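Local coordinates for protein triosephosphate isomerase (Trichomonas vaginalis, PDB 4O4V) that probably interconverts D-glyceraldehyde 3-phosphate and dihydroxyacetone phosphate as a homodimeric TIM-barrel isomerase of glycolysis and gluconeogenesis, at residues L27-A41 / Q52-N64. Sequence-based numbering, arbitrary orientation.
Sequences LNGAKVEGNVEVVVA and QKLRKDWKVSAEN
R55 reaches across to the C-terminal end of helix 17-28 and the loop after it, where R55 NH1 donates to two backbone oxygens, L27 O at 3.0 Å and A30 O at 2.9 Å. Both acceptors lie within a few degrees of the guanidinium plane, and L27 O also takes the N-H of A30. The other two nitrogens are used as well: NE and NH2 hold D57 side-on, one to each carboxylate oxygen, and NH2 further donates to a water that bridges A30 O and V32 N. Five bonds in one plane thus fix the rotation of the group, and the D57 carboxylate would balance its charge.

N28 holds the chain where it leaves helix 47-53. N28 ND2 donates to K53 O at 3.0 Å, while N28 OD1 accepts from R55 N at 2.9 Å, the donor lying above the carbonyl plane.

Under the arginine lies the indole of W58, sandwiched between R55 CD over one face and V38 CG1 over the other. V38 CG1 makes a CH-pi contact with W58, 3.6 Å from the centroid of its six-membered ring and 14° off the normal; a V38 chi1 of -176° sets CG1 anti to the backbone N and over the ring. V32 CG2 meets the ring edge in plane.

Beyond W58, strands 37-41 and 59-62 pair in parallel, with K59 N to V38 O, V40 N to K59 O (2.9 Å) and S61 N to V40 O (2.8 Å). A second water takes V38 N and donates to D57 O. V39 CG1 presses tightly on S61 CB at 3.5 Å.

The contact joins the two parallel strands of the beta-alpha-beta unit 37-41, 47-53, 59-62 of the TIM barrel and ties the end of helix 17-28 to it: strand 37-41 bonds strand 5-9 at its other edge, V40 and V60 pack on helix 47-53, and L27, A30 and V38 on helix 240-246.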
loop_
_atom_site.group_PDB
_atom_site.type_symbol
_atom_site.label_atom_id
_atom_site.label_comp_id
_atom_site.label_asym_id
_atom_site.label_seq_id
_atom_site.Cartn_x
_atom_site.Cartn_y
_atom_site.Cartn_z
ATOM N N LEU A 27 11.764 -3.230 -22.155
ATOM C CA LEU A 27 12.976 -3.044 -21.378
ATOM C C LEU A 27 13.966 -4.177 -21.622
ATOM O O LEU A 27 15.182 -3.943 -21.666
ATOM C CB LEU A 27 12.658 -2.972 -19.882
ATOM C CG LEU A 27 11.762 -1.804 -19.439
ATOM C CD1 LEU A 27 11.412 -1.894 -17.981
ATOM C CD2 LEU A 27 12.429 -0.465 -19.736
ATOM N N ASN A 28 13.482 -5.409 -21.754
ATOM C CA ASN A 28 14.363 -6.538 -21.931
ATOM C C ASN A 28 15.135 -6.526 -23.237
ATOM O O ASN A 28 16.194 -7.146 -23.324
ATOM C CB ASN A 28 13.543 -7.816 -21.826
ATOM C CG ASN A 28 13.174 -8.137 -20.409
ATOM O OD1 ASN A 28 13.618 -7.487 -19.462
ATOM N ND2 ASN A 28 12.363 -9.147 -20.241
ATOM N N GLY A 29 14.661 -5.842 -24.242
ATOM C CA GLY A 29 15.351 -5.735 -25.522
ATOM C C GLY A 29 16.228 -4.494 -25.652
ATOM O O GLY A 29 16.849 -4.285 -26.713
ATOM N N ALA A 30 16.316 -3.680 -24.615
ATOM C CA ALA A 30 17.052 -2.408 -24.685
ATOM C C ALA A 30 18.562 -2.613 -24.618
ATOM O O ALA A 30 19.057 -3.407 -23.844
ATOM C CB ALA A 30 16.609 -1.508 -23.558
ATOM N N LYS A 31 19.282 -1.912 -25.478
ATOM C CA LYS A 31 20.728 -1.978 -25.498
ATOM C C LYS A 31 21.308 -0.899 -24.597
ATOM O O LYS A 31 21.236 0.291 -24.893
ATOM C CB LYS A 31 21.228 -1.850 -26.932
ATOM N N VAL A 32 21.880 -1.336 -23.486
ATOM C CA VAL A 32 22.503 -0.438 -22.499
ATOM C C VAL A 32 23.950 -0.190 -22.894
ATOM O O VAL A 32 24.680 -1.120 -23.264
ATOM C CB VAL A 32 22.435 -1.075 -21.095
ATOM C CG1 VAL A 32 23.182 -0.228 -20.062
ATOM C CG2 VAL A 32 20.985 -1.297 -20.677
ATOM N N GLU A 33 24.347 1.067 -22.859
ATOM C CA GLU A 33 25.691 1.505 -23.141
ATOM C C GLU A 33 26.349 1.940 -21.841
ATOM O O GLU A 33 25.666 2.401 -20.915
ATOM C CB GLU A 33 25.636 2.728 -24.076
ATOM C CG GLU A 33 24.997 2.451 -25.441
ATOM C CD GLU A 33 25.748 1.419 -26.265
ATOM O OE1 GLU A 33 26.942 1.166 -25.993
ATOM O OE2 GLU A 33 25.144 0.841 -27.198
ATOM N N GLY A 34 27.665 1.823 -21.749
ATOM C CA GLY A 34 28.378 2.316 -20.593
ATOM C C GLY A 34 28.239 1.421 -19.381
ATOM O O GLY A 34 28.125 0.187 -19.516
ATOM N N ASN A 35 28.296 2.015 -18.212
ATOM C CA ASN A 35 28.278 1.303 -16.942
ATOM C C ASN A 35 27.253 1.983 -16.059
ATOM O O ASN A 35 27.384 3.164 -15.760
ATOM C CB ASN A 35 29.640 1.374 -16.262
ATOM N N VAL A 36 26.222 1.248 -15.669
ATOM C CA VAL A 36 25.102 1.847 -14.953
ATOM C C VAL A 36 24.369 0.772 -14.194
ATOM O O VAL A 36 24.240 -0.386 -14.656
ATOM C CB VAL A 36 24.181 2.597 -15.941
ATOM C CG1 VAL A 36 23.698 1.699 -17.104
ATOM C CG2 VAL A 36 23.009 3.259 -15.242
ATOM N N GLU A 37 23.919 1.116 -13.005
ATOM C CA GLU A 37 23.099 0.260 -12.153
ATOM C C GLU A 37 21.654 0.666 -12.328
ATOM O O GLU A 37 21.312 1.825 -12.049
ATOM C CB GLU A 37 23.555 0.404 -10.696
ATOM C CG GLU A 37 22.780 -0.423 -9.680
ATOM C CD GLU A 37 23.369 -0.392 -8.291
ATOM O OE1 GLU A 37 24.357 0.322 -8.067
ATOM O OE2 GLU A 37 22.832 -1.109 -7.417
ATOM N N VAL A 38 20.815 -0.233 -12.809
ATOM C CA VAL A 38 19.428 0.084 -13.131
ATOM C C VAL A 38 18.487 -0.667 -12.234
ATOM O O VAL A 38 18.612 -1.900 -12.057
ATOM C CB VAL A 38 19.110 -0.232 -14.611
ATOM C CG1 VAL A 38 17.687 0.206 -14.968
ATOM C CG2 VAL A 38 20.140 0.409 -15.548
ATOM N N VAL A 39 17.531 0.056 -11.675
ATOM C CA VAL A 39 16.524 -0.501 -10.789
ATOM C C VAL A 39 15.166 -0.043 -11.325
ATOM O O VAL A 39 15.035 1.107 -11.770
ATOM C CB VAL A 39 16.806 -0.020 -9.370
ATOM C CG1 VAL A 39 15.706 -0.374 -8.394
ATOM C CG2 VAL A 39 18.119 -0.580 -8.853
ATOM N N VAL A 40 14.161 -0.907 -11.282
ATOM C CA VAL A 40 12.817 -0.607 -11.765
ATOM C C VAL A 40 11.844 -0.838 -10.626
ATOM O O VAL A 40 11.761 -1.959 -10.103
ATOM C CB VAL A 40 12.439 -1.480 -12.953
ATOM C CG1 VAL A 40 11.032 -1.125 -13.428
ATOM C CG2 VAL A 40 13.472 -1.308 -14.102
ATOM N N ALA A 41 11.123 0.221 -10.246
ATOM C CA ALA A 41 10.147 0.179 -9.146
ATOM C C ALA A 41 8.732 0.161 -9.700
ATOM O O ALA A 41 8.397 0.965 -10.588
ATOM C CB ALA A 41 10.328 1.365 -8.227
ATOM N N GLN A 52 9.867 -12.041 -11.922
ATOM C CA GLN A 52 9.956 -13.201 -12.792
ATOM C C GLN A 52 10.510 -12.875 -14.171
ATOM O O GLN A 52 11.359 -13.616 -14.700
ATOM C CB GLN A 52 8.571 -13.826 -12.923
ATOM N N LYS A 53 10.076 -11.771 -14.767
ATOM C CA LYS A 53 10.282 -11.528 -16.187
ATOM C C LYS A 53 11.346 -10.506 -16.553
ATOM O O LYS A 53 11.836 -10.527 -17.676
ATOM C CB LYS A 53 8.974 -11.129 -16.827
ATOM C CG LYS A 53 7.941 -12.226 -16.772
ATOM C CD LYS A 53 6.611 -11.809 -17.400
ATOM C CE LYS A 53 5.588 -12.956 -17.405
ATOM N NZ LYS A 53 5.136 -13.341 -16.043
ATOM N N LEU A 54 11.714 -9.608 -15.652
ATOM C CA LEU A 54 12.671 -8.562 -15.996
ATOM C C LEU A 54 14.078 -9.128 -16.129
ATOM O O LEU A 54 14.504 -9.992 -15.340
ATOM C CB LEU A 54 12.669 -7.471 -14.917
ATOM C CG LEU A 54 13.546 -6.261 -15.228
ATOM C CD1 LEU A 54 12.995 -5.474 -16.445
ATOM C CD2 LEU A 54 13.626 -5.375 -13.986
ATOM N N ARG A 55 14.794 -8.629 -17.123
ATOM C CA ARG A 55 16.197 -8.916 -17.327
ATOM C C ARG A 55 16.968 -8.927 -16.014
ATOM O O ARG A 55 16.865 -8.007 -15.204
ATOM C CB ARG A 55 16.780 -7.906 -18.319
ATOM C CG ARG A 55 16.622 -6.431 -17.903
ATOM C CD ARG A 55 16.932 -5.488 -19.010
ATOM N NE ARG A 55 18.350 -5.523 -19.323
ATOM C CZ ARG A 55 18.878 -5.019 -20.413
ATOM N NH1 ARG A 55 18.118 -4.418 -21.301
ATOM N NH2 ARG A 55 20.189 -5.068 -20.589
ATOM N N LYS A 56 17.776 -9.964 -15.815
ATOM C CA LYS A 56 18.406 -10.212 -14.526
ATOM C C LYS A 56 19.623 -9.344 -14.249
ATOM O O LYS A 56 20.128 -9.356 -13.119
ATOM C CB LYS A 56 18.799 -11.693 -14.411
ATOM N N ASP A 57 20.098 -8.607 -15.248
ATOM C CA ASP A 57 21.141 -7.624 -15.002
ATOM C C ASP A 57 20.620 -6.315 -14.376
ATOM O O ASP A 57 21.416 -5.458 -14.012
ATOM C CB ASP A 57 21.958 -7.337 -16.274
ATOM C CG ASP A 57 21.141 -6.813 -17.444
ATOM O OD1 ASP A 57 19.958 -7.164 -17.588
ATOM O OD2 ASP A 57 21.687 -6.044 -18.256
ATOM N N TRP A 58 19.310 -6.150 -14.303
ATOM C CA TRP A 58 18.674 -5.051 -13.583
ATOM C C TRP A 58 18.019 -5.618 -12.342
ATOM O O TRP A 58 17.872 -6.845 -12.199
ATOM C CB TRP A 58 17.645 -4.397 -14.474
ATOM C CG TRP A 58 18.171 -3.699 -15.689
ATOM C CD1 TRP A 58 19.463 -3.656 -16.144
ATOM C CD2 TRP A 58 17.414 -2.886 -16.585
ATOM N NE1 TRP A 58 19.532 -2.881 -17.283
ATOM C CE2 TRP A 58 18.281 -2.387 -17.575
ATOM C CE3 TRP A 58 16.069 -2.540 -16.635
ATOM C CZ2 TRP A 58 17.831 -1.573 -18.607
ATOM C CZ3 TRP A 58 15.623 -1.733 -17.646
ATOM C CH2 TRP A 58 16.486 -1.253 -18.620
ATOM N N LYS A 59 17.613 -4.761 -11.429
ATOM C CA LYS A 59 16.944 -5.195 -10.201
ATOM C C LYS A 59 15.595 -4.531 -10.036
ATOM O O LYS A 59 15.362 -3.413 -10.503
ATOM C CB LYS A 59 17.828 -4.899 -8.988
ATOM C CG LYS A 59 19.093 -5.735 -8.918
ATOM C CD LYS A 59 18.819 -7.172 -8.658
ATOM C CE LYS A 59 20.143 -7.929 -8.458
ATOM N NZ LYS A 59 19.935 -9.373 -8.216
ATOM N N VAL A 60 14.706 -5.227 -9.354
ATOM C CA VAL A 60 13.361 -4.759 -9.050
ATOM C C VAL A 60 13.341 -4.041 -7.707
ATOM O O VAL A 60 14.065 -4.401 -6.768
ATOM C CB VAL A 60 12.423 -5.984 -9.057
ATOM C CG1 VAL A 60 11.004 -5.605 -8.698
ATOM C CG2 VAL A 60 12.404 -6.632 -10.422
ATOM N N SER A 61 12.466 -3.046 -7.586
ATOM C CA SER A 61 12.252 -2.313 -6.353
ATOM C C SER A 61 10.784 -2.152 -6.031
ATOM O O SER A 61 9.945 -1.954 -6.909
ATOM C CB SER A 61 12.845 -0.901 -6.504
ATOM O OG SER A 61 12.745 -0.123 -5.328
ATOM N N ALA A 62 10.473 -2.222 -4.738
ATOM C CA ALA A 62 9.193 -1.717 -4.267
ATOM C C ALA A 62 9.158 -0.207 -4.246
ATOM O O ALA A 62 10.197 0.468 -4.328
ATOM C CB ALA A 62 8.905 -2.256 -2.871
ATOM N N GLU A 63 7.970 0.358 -4.118
ATOM C CA GLU A 63 7.761 1.804 -4.087
ATOM C C GLU A 63 7.556 2.352 -2.672
ATOM O O GLU A 63 7.472 3.567 -2.473
ATOM C CB GLU A 63 6.578 2.223 -4.961
ATOM C CG GLU A 63 6.847 2.037 -6.470
ATOM C CD GLU A 63 5.688 2.474 -7.340
ATOM O OE1 GLU A 63 4.826 3.242 -6.890
ATOM O OE2 GLU A 63 5.646 2.024 -8.536
ATOM N N ASN A 64 7.473 1.448 -1.705
ATOM C CA ASN A 64 7.235 1.750 -0.295
ATOM C C ASN A 64 7.329 0.431 0.468
ATOM O O ASN A 64 7.169 -0.633 -0.137
ATOM C CB ASN A 64 5.840 2.360 -0.099
ATOM C CG ASN A 64 5.568 2.780 1.317
ATOM O OD1 ASN A 64 6.433 3.320 1.976
ATOM N ND2 ASN A 64 4.345 2.516 1.783
HETATM O O HOH W 1 21.998 -4.163 -22.703
HETATM O O HOH W 2 22.071 -2.802 -13.576
#